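Local coordinates for trehalose synthase regulatory protein (Candida albicans, PDB 5HUS) that probably regulates the trehalose synthase complex through a C-terminal domain related to the trehalose-phosphatases of the HAD clan, at residues Lys12-Val17 / Val243-Tyr248; Asn18-Ile23 / Asp68-Leu73; Ile95-Asn100 / Leu145-Arg150; Gly183-Leu188 / Gln196-Ser201. All blocks are in the same frame, centred on the assembly; numbering follows the deposited sequence.

Interaction 1 of 4, residues Lys12-Val17 / Val243-Tyr248; sequences KDWCSV and VAAVLY
Trp-14, on helix 8-15, pushes its indole ring between two side chains of strand 243-250. Its CB starts toward the strand, and CG stands anti to the backbone N (chi1 171°), which carries the ring across to the sheet. CD2, at the ring fusion, only grazes the methyl of Ala-245. CE2 is closer, 3.5 Å from Ala-245 CB. NE1 reaches the backbone, donating to Val-246 O at 3.1 Å. This bond is weak and bent, with an N-H...O angle of 141°, although the oxygen lies near the ring plane at the edge. CZ2 meets the other neighbour, 3.5 Å from Leu-247 CB, with CH2 at the tip alongside. Ala-245 CB and Leu-247 CB therefore press on opposite faces of the indole, each offset toward its rim. The strand belongs to the largely parallel core sheet of a HAD-like, Rossmann-type domain, and helix 8-15 lies against one face of that sheet. Leu-247 also turns its CD1 over the six-membered ring. This is a CH-pi contact, with CD1 4.2 Å from the Trp-14 ring centroid and 6° off the normal. After the helix, Val-17 packs on the start of the strand segment. Its CB is 3.8 Å from Ala-244 CB, and its CG2 branch also reaches the Ala-245 methyl. The backbone O of Trp-14 accepts a hydrogen bond from Asn-272 ND2, at the start of strand 272-278.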
loop_
_atom_site.group_PDB
_atom_site.type_symbol
_atom_site.label_atom_id
_atom_site.label_comp_id
_atom_site.label_asym_id
_atom_site.label_seq_id
_atom_site.Cartn_x
_atom_site.Cartn_y
_atom_site.Cartn_z
ATOM N N LYS A 12 -5.238 -18.990 -11.952
ATOM C CA LYS A 12 -4.633 -19.553 -13.156
ATOM C C LYS A 12 -5.244 -18.972 -14.424
ATOM O O LYS A 12 -4.559 -18.821 -15.434
ATOM C CB LYS A 12 -4.770 -21.078 -13.168
ATOM C CG LYS A 12 -3.873 -21.785 -12.172
ATOM C CD LYS A 12 -2.420 -21.391 -12.372
ATOM C CE LYS A 12 -1.506 -22.201 -11.469
ATOM N NZ LYS A 12 -0.068 -21.870 -11.685
ATOM N N ASP A 13 -6.536 -18.660 -14.372
ATOM C CA ASP A 13 -7.192 -17.971 -15.479
ATOM C C ASP A 13 -6.576 -16.592 -15.680
ATOM O O ASP A 13 -6.314 -16.171 -16.805
ATOM C CB ASP A 13 -8.695 -17.846 -15.228
ATOM C CG ASP A 13 -9.435 -19.147 -15.470
ATOM O OD1 ASP A 13 -8.862 -20.035 -16.139
ATOM O OD2 ASP A 13 -10.583 -19.279 -14.995
ATOM N N TRP A 14 -6.346 -15.894 -14.575
ATOM C CA TRP A 14 -5.703 -14.585 -14.607
ATOM C C TRP A 14 -4.285 -14.682 -15.178
ATOM O O TRP A 14 -3.847 -13.805 -15.926
ATOM C CB TRP A 14 -5.686 -13.981 -13.193
ATOM C CG TRP A 14 -4.863 -12.738 -13.052
ATOM C CD1 TRP A 14 -5.266 -11.453 -13.286
ATOM C CD2 TRP A 14 -3.496 -12.657 -12.626
ATOM N NE1 TRP A 14 -4.233 -10.581 -13.041
ATOM C CE2 TRP A 14 -3.136 -11.295 -12.635
ATOM C CE3 TRP A 14 -2.539 -13.607 -12.246
ATOM C CZ2 TRP A 14 -1.862 -10.857 -12.279
ATOM C CZ3 TRP A 14 -1.275 -13.170 -11.889
ATOM C CH2 TRP A 14 -0.950 -11.804 -11.908
ATOM N N CYS A 15 -3.578 -15.757 -14.836
ATOM C CA CYS A 15 -2.228 -16.001 -15.349
ATOM C C CYS A 15 -2.198 -16.323 -16.837
ATOM O O CYS A 15 -1.137 -16.292 -17.464
ATOM C CB CYS A 15 -1.567 -17.162 -14.600
ATOM S SG CYS A 15 -1.122 -16.857 -12.898
ATOM N N SER A 16 -3.354 -16.659 -17.398
ATOM C CA SER A 16 -3.410 -17.161 -18.767
ATOM C C SER A 16 -3.258 -16.030 -19.778
ATOM O O SER A 16 -4.187 -15.709 -20.520
ATOM C CB SER A 16 -4.717 -17.918 -19.005
ATOM O OG SER A 16 -4.666 -18.637 -20.225
ATOM N N VAL A 17 -2.076 -15.421 -19.789
ATOM C CA VAL A 17 -1.794 -14.310 -20.684
ATOM C C VAL A 17 -0.416 -14.451 -21.310
ATOM O O VAL A 17 0.422 -15.222 -20.841
ATOM C CB VAL A 17 -1.856 -12.942 -19.954
ATOM C CG1 VAL A 17 -3.270 -12.638 -19.491
ATOM C CG2 VAL A 17 -0.880 -12.915 -18.783
ATOM N N VAL A 243 3.273 -5.647 -19.681
ATOM C CA VAL A 243 2.506 -6.266 -18.603
ATOM C C VAL A 243 1.098 -6.591 -19.092
ATOM O O VAL A 243 0.353 -5.702 -19.503
ATOM C CB VAL A 243 2.438 -5.359 -17.349
ATOM C CG1 VAL A 243 1.448 -5.922 -16.330
ATOM C CG2 VAL A 243 3.822 -5.215 -16.728
ATOM N N ALA A 244 0.746 -7.874 -19.051
ATOM C CA ALA A 244 -0.539 -8.343 -19.552
ATOM C C ALA A 244 -1.505 -8.732 -18.436
ATOM O O ALA A 244 -2.664 -9.053 -18.695
ATOM C CB ALA A 244 -0.328 -9.529 -20.494
ATOM N N ALA A 245 -1.028 -8.710 -17.193
ATOM C CA ALA A 245 -1.872 -9.044 -16.052
ATOM C C ALA A 245 -1.409 -8.317 -14.801
ATOM O O ALA A 245 -0.216 -8.296 -14.509
ATOM C CB ALA A 245 -1.875 -10.547 -15.810
ATOM N N VAL A 246 -2.358 -7.725 -14.078
ATOM C CA VAL A 246 -2.072 -7.042 -12.811
ATOM C C VAL A 246 -3.004 -7.559 -11.718
ATOM O O VAL A 246 -4.205 -7.732 -11.944
ATOM C CB VAL A 246 -2.225 -5.512 -12.927
ATOM C CG1 VAL A 246 -1.858 -4.834 -11.607
ATOM C CG2 VAL A 246 -1.363 -4.969 -14.053
ATOM N N LEU A 247 -2.449 -7.813 -10.539
ATOM C CA LEU A 247 -3.239 -8.279 -9.411
ATOM C C LEU A 247 -2.912 -7.445 -8.178
ATOM O O LEU A 247 -1.752 -7.136 -7.924
ATOM C CB LEU A 247 -2.971 -9.766 -9.138
ATOM C CG LEU A 247 -3.778 -10.496 -8.054
ATOM C CD1 LEU A 247 -3.885 -11.974 -8.409
ATOM C CD2 LEU A 247 -3.174 -10.352 -6.658
ATOM N N TYR A 248 -3.939 -7.078 -7.422
ATOM C CA TYR A 248 -3.733 -6.394 -6.147
ATOM C C TYR A 248 -4.491 -7.127 -5.067
ATOM O O TYR A 248 -5.662 -7.461 -5.254
ATOM C CB TYR A 248 -4.192 -4.930 -6.221
ATOM C CG TYR A 248 -4.113 -4.193 -4.901
ATOM C CD1 TYR A 248 -5.173 -4.220 -3.997
ATOM C CD2 TYR A 248 -2.967 -3.490 -4.544
ATOM C CE1 TYR A 248 -5.096 -3.563 -2.778
ATOM C CE2 TYR A 248 -2.881 -2.830 -3.331
ATOM C CZ TYR A 248 -3.949 -2.869 -2.457
ATOM O OH TYR A 248 -3.889 -2.204 -1.254
#

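Interaction 2 of 4, residues Asn18-Ile23 / Asp68-Leu73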
loop_
_atom_site.group_PDB
_atom_site.type_symbol
_atom_site.label_atom_id
_atom_site.label_comp_id
_atom_site.label_asym_id
_atom_site.label_seq_id
_atom_site.Cartn_x
_atom_site.Cartn_y
_atom_site.Cartn_z
ATOM N N ASN A 18 -0.191 -13.689 -22.370
ATOM C CA ASN A 18 1.114 -13.625 -22.999
ATOM C C ASN A 18 1.796 -12.306 -22.648
ATOM O O ASN A 18 1.510 -11.269 -23.251
ATOM C CB ASN A 18 0.985 -13.780 -24.514
ATOM C CG ASN A 18 2.320 -13.996 -25.191
ATOM O OD1 ASN A 18 3.329 -14.249 -24.533
ATOM N ND2 ASN A 18 2.332 -13.907 -26.517
ATOM N N GLY A 19 2.689 -12.349 -21.662
ATOM C CA GLY A 19 3.373 -11.153 -21.202
ATOM C C GLY A 19 3.653 -11.190 -19.710
ATOM O O GLY A 19 3.444 -12.215 -19.055
ATOM N N LYS A 20 4.125 -10.069 -19.173
ATOM C CA LYS A 20 4.505 -9.990 -17.762
ATOM C C LYS A 20 3.296 -9.942 -16.828
ATOM O O LYS A 20 2.223 -9.457 -17.195
ATOM C CB LYS A 20 5.387 -8.761 -17.518
ATOM C CG LYS A 20 6.726 -8.777 -18.237
ATOM C CD LYS A 20 7.376 -7.398 -18.153
ATOM C CE LYS A 20 8.766 -7.365 -18.768
ATOM N NZ LYS A 20 9.356 -5.994 -18.677
ATOM N N ARG A 21 3.490 -10.437 -15.610
ATOM C CA ARG A 21 2.455 -10.412 -14.582
ATOM C C ARG A 21 2.951 -9.614 -13.385
ATOM O O ARG A 21 4.028 -9.889 -12.861
ATOM C CB ARG A 21 2.083 -11.830 -14.141
ATOM C CG ARG A 21 1.850 -12.805 -15.294
ATOM C CD ARG A 21 1.886 -14.232 -14.773
ATOM N NE ARG A 21 1.964 -15.232 -15.834
ATOM C CZ ARG A 21 2.245 -16.513 -15.620
ATOM N NH1 ARG A 21 2.480 -16.940 -14.386
ATOM N NH2 ARG A 21 2.297 -17.366 -16.635
ATOM N N LEU A 22 2.161 -8.628 -12.962
ATOM C CA LEU A 22 2.518 -7.762 -11.840
ATOM C C LEU A 22 1.580 -8.030 -10.678
ATOM O O LEU A 22 0.358 -7.961 -10.826
ATOM C CB LEU A 22 2.452 -6.284 -12.241
ATOM C CG LEU A 22 2.680 -5.281 -11.103
ATOM C CD1 LEU A 22 4.073 -5.438 -10.514
ATOM C CD2 LEU A 22 2.457 -3.870 -11.616
ATOM N N ILE A 23 2.161 -8.362 -9.528
ATOM C CA ILE A 23 1.382 -8.697 -8.347
ATOM C C ILE A 23 1.771 -7.773 -7.213
ATOM O O ILE A 23 2.945 -7.666 -6.873
ATOM C CB ILE A 23 1.594 -10.165 -7.928
ATOM C CG1 ILE A 23 1.083 -11.097 -9.040
ATOM C CG2 ILE A 23 0.895 -10.450 -6.612
ATOM C CD1 ILE A 23 1.389 -12.567 -8.828
ATOM N N ASP A 68 8.559 -14.257 -15.609
ATOM C CA ASP A 68 7.686 -13.231 -16.168
ATOM C C ASP A 68 6.819 -12.570 -15.103
ATOM O O ASP A 68 5.876 -11.853 -15.421
ATOM C CB ASP A 68 6.799 -13.834 -17.255
ATOM C CG ASP A 68 6.199 -15.161 -16.839
ATOM O OD1 ASP A 68 6.224 -15.469 -15.627
ATOM O OD2 ASP A 68 5.702 -15.896 -17.720
ATOM N N THR A 69 7.148 -12.810 -13.838
ATOM C CA THR A 69 6.299 -12.368 -12.742
ATOM C C THR A 69 7.066 -11.455 -11.790
ATOM O O THR A 69 8.216 -11.721 -11.448
ATOM C CB THR A 69 5.731 -13.575 -11.970
ATOM O OG1 THR A 69 5.043 -14.441 -12.883
ATOM C CG2 THR A 69 4.770 -13.120 -10.884
ATOM N N PHE A 70 6.422 -10.370 -11.382
ATOM C CA PHE A 70 7.035 -9.406 -10.474
ATOM C C PHE A 70 6.118 -9.192 -9.282
ATOM O O PHE A 70 4.974 -8.760 -9.442
ATOM C CB PHE A 70 7.303 -8.085 -11.192
ATOM C CG PHE A 70 8.058 -8.245 -12.477
ATOM C CD1 PHE A 70 7.398 -8.177 -13.695
ATOM C CD2 PHE A 70 9.420 -8.490 -12.468
ATOM C CE1 PHE A 70 8.092 -8.337 -14.882
ATOM C CE2 PHE A 70 10.118 -8.649 -13.650
ATOM C CZ PHE A 70 9.453 -8.574 -14.857
ATOM N N VAL A 71 6.620 -9.510 -8.090
ATOM C CA VAL A 71 5.836 -9.387 -6.866
ATOM C C VAL A 71 6.335 -8.224 -6.023
ATOM O O VAL A 71 7.529 -8.140 -5.736
ATOM C CB VAL A 71 5.898 -10.678 -6.025
ATOM C CG1 VAL A 71 5.053 -10.542 -4.772
ATOM C CG2 VAL A 71 5.432 -11.867 -6.862
ATOM N N TYR A 72 5.419 -7.328 -5.653
ATOM C CA TYR A 72 5.737 -6.171 -4.805
ATOM C C TYR A 72 4.929 -6.177 -3.523
ATOM O O TYR A 72 3.727 -6.440 -3.535
ATOM C CB TYR A 72 5.481 -4.854 -5.549
ATOM C CG TYR A 72 6.566 -4.524 -6.531
ATOM C CD1 TYR A 72 6.676 -5.223 -7.730
ATOM C CD2 TYR A 72 7.493 -3.527 -6.260
ATOM C CE1 TYR A 72 7.688 -4.937 -8.625
ATOM C CE2 TYR A 72 8.505 -3.230 -7.153
ATOM C CZ TYR A 72 8.601 -3.943 -8.328
ATOM O OH TYR A 72 9.603 -3.644 -9.223
ATOM N N LEU A 73 5.606 -5.889 -2.416
ATOM C CA LEU A 73 4.943 -5.660 -1.139
ATOM C C LEU A 73 4.605 -4.181 -0.968
ATOM O O LEU A 73 5.469 -3.325 -1.148
ATOM C CB LEU A 73 5.838 -6.114 0.013
ATOM C CG LEU A 73 5.338 -5.722 1.403
ATOM C CD1 LEU A 73 4.186 -6.623 1.822
ATOM C CD2 LEU A 73 6.481 -5.772 2.422
#
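Lys-20 lays its aliphatic chain along the edge of the Phe-70 ring. CG lies in the ring plane, and CD comes 3.5 Å from Phe-70 CE1. CG is anti to the carbonyl carbon (chi1 -64°) and the chain beyond it is extended, which takes NZ past the ring to the backbone O of His-212. The Phe-70 ring itself stacks on His-212. Arg-21 also stretches out its chain, but it meets Asp-68 and Thr-69. Asp-68 OD2 sits over one face of the guanidinium, 3.9 Å from Arg-21 NH2. This salt bridge is long and rests on charge alone, since no N-H points at the oxygen. Arg-21 CD passes 3.7 Å from Thr-69 OG1. Leu-22 turns CD1 to Tyr-72 CD1 at 3.8 Å, on the side of the sheet that also carries Phe-70. Ile-23 CD1 meets Thr-69 CG2 on the other face, which also carries Arg-21. Between these two layers of side chains the strands run parallel, their axes 12° apart. Four backbone bonds join them, from Arg-21 N to Asp-68 O (2.8 Å) through to Tyr-72 N to Ile-23 O (2.8 Å). Strand 20-26 lies between 243-250 and 69-74, and 93-96 follows beyond. Helices 8-15 and 61-65 cover the side of Arg-21 and Ile-23. Helix 200-213 covers the side of Leu-22 and Tyr-72.

Interaction 3 of 4, residues Ile95-Asn100 / Leu145-Arg150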
loop_
_atom_site.group_PDB
_atom_site.type_symbol
_atom_site.label_atom_id
_atom_site.label_comp_id
_atom_site.label_asym_id
_atom_site.label_seq_id
_atom_site.Cartn_x
_atom_site.Cartn_y
_atom_site.Cartn_z
ATOM N N ILE A 95 7.438 -1.368 -1.601
ATOM C CA ILE A 95 6.843 -0.037 -1.622
ATOM C C ILE A 95 6.643 0.378 -0.163
ATOM O O ILE A 95 5.881 -0.259 0.562
ATOM C CB ILE A 95 5.510 -0.011 -2.395
ATOM C CG1 ILE A 95 5.698 -0.563 -3.809
ATOM C CG2 ILE A 95 4.992 1.411 -2.490
ATOM C CD1 ILE A 95 4.387 -0.843 -4.528
ATOM N N ALA A 96 7.349 1.425 0.262
ATOM C CA ALA A 96 7.377 1.825 1.669
ATOM C C ALA A 96 6.500 3.039 1.945
ATOM O O ALA A 96 6.248 3.848 1.050
ATOM C CB ALA A 96 8.809 2.123 2.107
ATOM N N GLU A 97 6.058 3.155 3.196
ATOM C CA GLU A 97 5.170 4.231 3.649
ATOM C C GLU A 97 4.022 4.448 2.676
ATOM O O GLU A 97 3.716 5.575 2.268
ATOM C CB GLU A 97 5.956 5.530 3.872
ATOM C CG GLU A 97 7.023 5.384 4.959
ATOM C CD GLU A 97 7.500 6.708 5.524
ATOM O OE1 GLU A 97 6.669 7.631 5.706
ATOM O OE2 GLU A 97 8.711 6.820 5.801
ATOM N N ASN A 98 3.410 3.332 2.300
ATOM C CA ASN A 98 2.199 3.299 1.494
ATOM C C ASN A 98 2.362 3.921 0.117
ATOM O O ASN A 98 1.382 4.295 -0.508
ATOM C CB ASN A 98 1.053 3.984 2.244
ATOM C CG ASN A 98 -0.305 3.566 1.736
ATOM O OD1 ASN A 98 -1.233 4.375 1.668
ATOM N ND2 ASN A 98 -0.427 2.299 1.353
ATOM N N GLY A 99 3.595 4.018 -0.366
ATOM C CA GLY A 99 3.803 4.526 -1.709
ATOM C C GLY A 99 4.815 5.646 -1.848
ATOM O O GLY A 99 5.236 5.957 -2.965
ATOM N N ASN A 100 5.214 6.255 -0.735
ATOM C CA ASN A 100 6.145 7.385 -0.797
ATOM C C ASN A 100 7.525 6.994 -1.320
ATOM O O ASN A 100 8.246 7.824 -1.870
ATOM C CB ASN A 100 6.279 8.038 0.582
ATOM C CG ASN A 100 5.063 8.849 0.945
ATOM O OD1 ASN A 100 4.894 9.981 0.478
ATOM N ND2 ASN A 100 4.192 8.271 1.770
ATOM N N LEU A 145 7.182 8.994 10.718
ATOM C CA LEU A 145 8.088 8.341 9.781
ATOM C C LEU A 145 8.689 9.428 8.875
ATOM O O LEU A 145 8.730 10.596 9.267
ATOM C CB LEU A 145 7.355 7.247 9.001
ATOM C CG LEU A 145 6.735 6.158 9.896
ATOM C CD1 LEU A 145 6.129 5.010 9.091
ATOM C CD2 LEU A 145 7.758 5.619 10.903
ATOM N N ASP A 146 9.159 9.074 7.683
ATOM C CA ASP A 146 9.829 10.070 6.848
ATOM C C ASP A 146 8.849 10.897 6.019
ATOM O O ASP A 146 9.122 12.060 5.705
ATOM C CB ASP A 146 10.858 9.405 5.932
ATOM C CG ASP A 146 11.982 8.740 6.708
ATOM O OD1 ASP A 146 12.266 9.185 7.838
ATOM O OD2 ASP A 146 12.569 7.766 6.196
ATOM N N ALA A 147 7.704 10.306 5.678
ATOM C CA ALA A 147 6.725 10.969 4.815
ATOM C C ALA A 147 5.289 10.723 5.265
ATOM O O ALA A 147 4.341 11.047 4.548
ATOM C CB ALA A 147 6.905 10.512 3.366
ATOM N N THR A 148 5.129 10.143 6.450
ATOM C CA THR A 148 3.805 9.926 7.011
ATOM C C THR A 148 3.854 10.172 8.506
ATOM O O THR A 148 4.911 10.058 9.127
ATOM C CB THR A 148 3.272 8.491 6.724
ATOM O OG1 THR A 148 4.290 7.533 7.007
ATOM C CG2 THR A 148 2.882 8.339 5.275
ATOM N N VAL A 149 2.717 10.552 9.074
ATOM C CA VAL A 149 2.613 10.739 10.515
ATOM C C VAL A 149 1.371 10.000 10.986
ATOM O O VAL A 149 0.318 10.070 10.344
ATOM C CB VAL A 149 2.533 12.232 10.912
ATOM C CG1 VAL A 149 2.490 12.381 12.431
ATOM C CG2 VAL A 149 3.714 13.020 10.328
ATOM N N ARG A 150 1.498 9.273 12.090
ATOM C CA ARG A 150 0.359 8.539 12.624
ATOM C C ARG A 150 0.109 8.911 14.082
ATOM O O ARG A 150 1.012 8.861 14.916
ATOM C CB ARG A 150 0.570 7.030 12.477
ATOM C CG ARG A 150 -0.707 6.223 12.663
ATOM C CD ARG A 150 -0.495 4.736 12.386
ATOM N NE ARG A 150 -0.301 4.437 10.969
ATOM C CZ ARG A 150 -1.211 3.851 10.198
ATOM N NH1 ARG A 150 -2.386 3.496 10.701
ATOM N NH2 ARG A 150 -0.948 3.614 8.920
HETATM O O HOH W 1 10.979 5.722 4.929
HETATM O O HOH W 2 2.900 10.904 2.211
#
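A buried carboxylate, that of Glu-97 in the loop after strand 93-96 of the core sheet, grips a turn of a second, antiparallel sheet. Glu-97 OE1 takes two hydrogen bonds. Ala-147 N gives Glu-97 OE1 one at 2.9 Å, from the syn side and 23° out of the carboxylate plane. Thr-148 OG1 gives Glu-97 OE1 the other at 2.7 Å, from above the opposite face. Glu-97 OE2 accepts from Asp-146 N at 3.0 Å, again on the syn side. Three donors of one turn thus hold the carboxylate and fix its rotation. The extended chain of Glu-97 beyond CG (chi2 -161°) delivers it there, running antiparallel to the Thr-148 side chain. Leu-145 CB packs against the same group, 3.4 Å from Glu-97 OE1. Water 1 lies within hydrogen-bonding distance of both Glu-97 OE2 and Asp-146 OD2, two like charges that lie close. Asp-146 also forms a salt bridge with Arg-79, which probably eases that repulsion. Asn-100 lays its amide on the Ala-147 methyl, with Asn-100 CG 3.5 Å from Ala-147 CB. Asn-100 ND2 donates to Glu-97 O at 2.8 Å, which folds the 97-100 turn onto itself. Water 2 donates to Asn-100 OD1 and to Ala-147 O. The turn is that of the beta hairpin 141-144/149-152, which Glu-97 thus joins to the HAD-type core. The smaller sheet probably corresponds to the cap of this phosphatase family.

Interaction 4 of 4, residues Gly183-Leu188 / Gln196-Ser201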
loop_
_atom_site.group_PDB
_atom_site.type_symbol
_atom_site.label_atom_id
_atom_site.label_comp_id
_atom_site.label_asym_id
_atom_site.label_seq_id
_atom_site.Cartn_x
_atom_site.Cartn_y
_atom_site.Cartn_z
ATOM N N GLY A 183 -2.439 18.891 -0.881
ATOM C CA GLY A 183 -2.647 17.514 -1.306
ATOM C C GLY A 183 -2.329 16.528 -0.198
ATOM O O GLY A 183 -1.850 15.421 -0.451
ATOM N N VAL A 184 -2.588 16.941 1.040
ATOM C CA VAL A 184 -2.343 16.109 2.213
ATOM C C VAL A 184 -3.634 15.967 3.017
ATOM O O VAL A 184 -4.354 16.942 3.204
ATOM C CB VAL A 184 -1.229 16.709 3.100
ATOM C CG1 VAL A 184 -1.123 15.968 4.428
ATOM C CG2 VAL A 184 0.098 16.695 2.357
ATOM N N HIS A 185 -3.938 14.753 3.472
ATOM C CA HIS A 185 -5.144 14.533 4.262
ATOM C C HIS A 185 -4.888 13.621 5.452
ATOM O O HIS A 185 -3.980 12.794 5.423
ATOM C CB HIS A 185 -6.259 13.937 3.403
ATOM C CG HIS A 185 -6.973 14.947 2.559
ATOM N ND1 HIS A 185 -6.601 15.228 1.261
ATOM C CD2 HIS A 185 -8.031 15.746 2.830
ATOM C CE1 HIS A 185 -7.404 16.154 0.767
ATOM N NE2 HIS A 185 -8.281 16.484 1.698
ATOM N N ALA A 186 -5.697 13.799 6.492
ATOM C CA ALA A 186 -5.719 12.893 7.636
ATOM C C ALA A 186 -6.930 11.969 7.520
ATOM O O ALA A 186 -8.007 12.400 7.109
ATOM C CB ALA A 186 -5.763 13.670 8.925
ATOM N N THR A 187 -6.757 10.702 7.873
ATOM C CA THR A 187 -7.853 9.740 7.802
ATOM C C THR A 187 -7.881 8.900 9.075
ATOM O O THR A 187 -6.840 8.649 9.674
ATOM C CB THR A 187 -7.716 8.819 6.572
ATOM O OG1 THR A 187 -7.432 9.613 5.412
ATOM C CG2 THR A 187 -8.999 8.039 6.335
ATOM N N LEU A 188 -9.074 8.488 9.495
ATOM C CA LEU A 188 -9.198 7.590 10.635
ATOM C C LEU A 188 -9.079 6.151 10.169
ATOM O O LEU A 188 -9.874 5.685 9.351
ATOM C CB LEU A 188 -10.527 7.794 11.367
ATOM C CG LEU A 188 -10.687 6.919 12.614
ATOM C CD1 LEU A 188 -9.839 7.458 13.759
ATOM C CD2 LEU A 188 -12.151 6.797 13.027
ATOM N N GLN A 196 -1.184 11.437 5.258
ATOM C CA GLN A 196 -0.381 11.103 4.084
ATOM C C GLN A 196 -0.746 11.935 2.863
ATOM O O GLN A 196 -1.801 12.588 2.817
ATOM C CB GLN A 196 -0.505 9.601 3.738
ATOM C CG GLN A 196 -1.841 9.222 3.187
ATOM C CD GLN A 196 -1.873 7.796 2.646
ATOM O OE1 GLN A 196 -2.646 7.472 1.747
ATOM N NE2 GLN A 196 -1.044 6.942 3.205
ATOM N N LYS A 197 0.155 11.898 1.886
ATOM C CA LYS A 197 -0.065 12.516 0.588
ATOM C C LYS A 197 -1.223 11.850 -0.144
ATOM O O LYS A 197 -1.328 10.621 -0.183
ATOM C CB LYS A 197 1.202 12.433 -0.266
ATOM C CG LYS A 197 1.945 13.744 -0.433
ATOM C CD LYS A 197 1.107 14.750 -1.205
ATOM C CE LYS A 197 1.874 15.366 -2.365
ATOM N NZ LYS A 197 1.399 16.742 -2.672
ATOM N N ASP A 198 -2.085 12.666 -0.742
ATOM C CA ASP A 198 -3.237 12.158 -1.488
ATOM C C ASP A 198 -2.848 11.174 -2.585
ATOM O O ASP A 198 -1.942 11.442 -3.375
ATOM C CB ASP A 198 -4.020 13.316 -2.122
ATOM C CG ASP A 198 -4.726 14.168 -1.098
ATOM O OD1 ASP A 198 -4.669 13.835 0.107
ATOM O OD2 ASP A 198 -5.353 15.167 -1.504
ATOM N N GLN A 199 -3.554 10.041 -2.619
ATOM C CA GLN A 199 -3.395 9.019 -3.649
ATOM C C GLN A 199 -1.951 8.543 -3.836
ATOM O O GLN A 199 -1.571 8.124 -4.923
ATOM C CB GLN A 199 -3.956 9.528 -4.986
ATOM C CG GLN A 199 -5.476 9.676 -4.989
ATOM C CD GLN A 199 -6.041 10.105 -6.338
ATOM O OE1 GLN A 199 -5.390 10.810 -7.107
ATOM N NE2 GLN A 199 -7.264 9.675 -6.624
ATOM N N ILE A 200 -1.148 8.575 -2.780
ATOM C CA ILE A 200 0.256 8.215 -2.953
ATOM C C ILE A 200 0.398 6.710 -3.258
ATOM O O ILE A 200 1.291 6.315 -4.011
ATOM C CB ILE A 200 1.114 8.639 -1.715
ATOM C CG1 ILE A 200 2.610 8.527 -2.024
ATOM C CG2 ILE A 200 0.738 7.849 -0.470
ATOM C CD1 ILE A 200 3.057 9.359 -3.205
ATOM N N SER A 201 -0.503 5.878 -2.740
ATOM C CA SER A 201 -0.442 4.441 -3.042
ATOM C C SER A 201 -0.792 4.193 -4.505
ATOM O O SER A 201 -0.199 3.340 -5.164
ATOM C CB SER A 201 -1.371 3.636 -2.121
ATOM O OG SER A 201 -2.730 3.969 -2.339
#
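In both His-185 and Asp-198, CG stands anti to the carbonyl carbon (chi1 -79° and -69°), which brings ring and carboxylate together beside the hairpin of strands 184-189 and 192-197. They form a His-carboxylate hydrogen bond. His-185 ND1 donates to Asp-198 OD1 at 2.6 Å, in a nearly straight line. The oxygen uses its syn lone pair and lies in the ring plane, and the two flat groups are nearly coplanar. On the far side of the ring, NE2 bonds Glu-180, so an acidic side chain meets each ring nitrogen. This would probably favour the charged form of the imidazole.

The backbone pairing is antiparallel. His-185 and Gln-196 form the hydrogen-bonded pair, with both bonds at 3.1 Å: His-185 N to Gln-196 O and Gln-196 N to His-185 O. Val-184 and Lys-197 form the non-hydrogen-bonded pair. Beyond it, a type II turn from Lys-197 to Ile-200 leads into helix 200-213, with Gln-199 at the N-cap position. Lys-197 NZ bonds Asn-182 O. Its chain is bent, and Lys-197 CD lies 3.1 Å from Gly-183 O, just before the other strand. That same Gly-183 O accepts from Asp-198 N at 2.8 Å, the donor tilted 28° from the carbonyl plane.

Overall arrangement
Interactions 1 and 2 share the core sheet, where strands 243-250, 20-26 and 69-74 are neighbours. Their centres lie about 8 Å apart, and interaction 2 is nested in the loop that interaction 1 closes. Interaction 3 follows interaction 2 along the chain. Its centre is about 24 Å away, yet strand 93-96 pairs with 69-74, and Ile-95 N probably donates a hydrogen bond to Leu-73 O. Interaction 4 comes next, about 10 Å from interaction 3 between centres, and the two meet where Asn-98 OD1 faces Gln-196 NE2. Their strands 149-152 and 192-197 adjoin in the four-stranded antiparallel sheet. Interactions 1 and 2 therefore lie within the core, while 3 and 4 lie where the smaller sheet meets it.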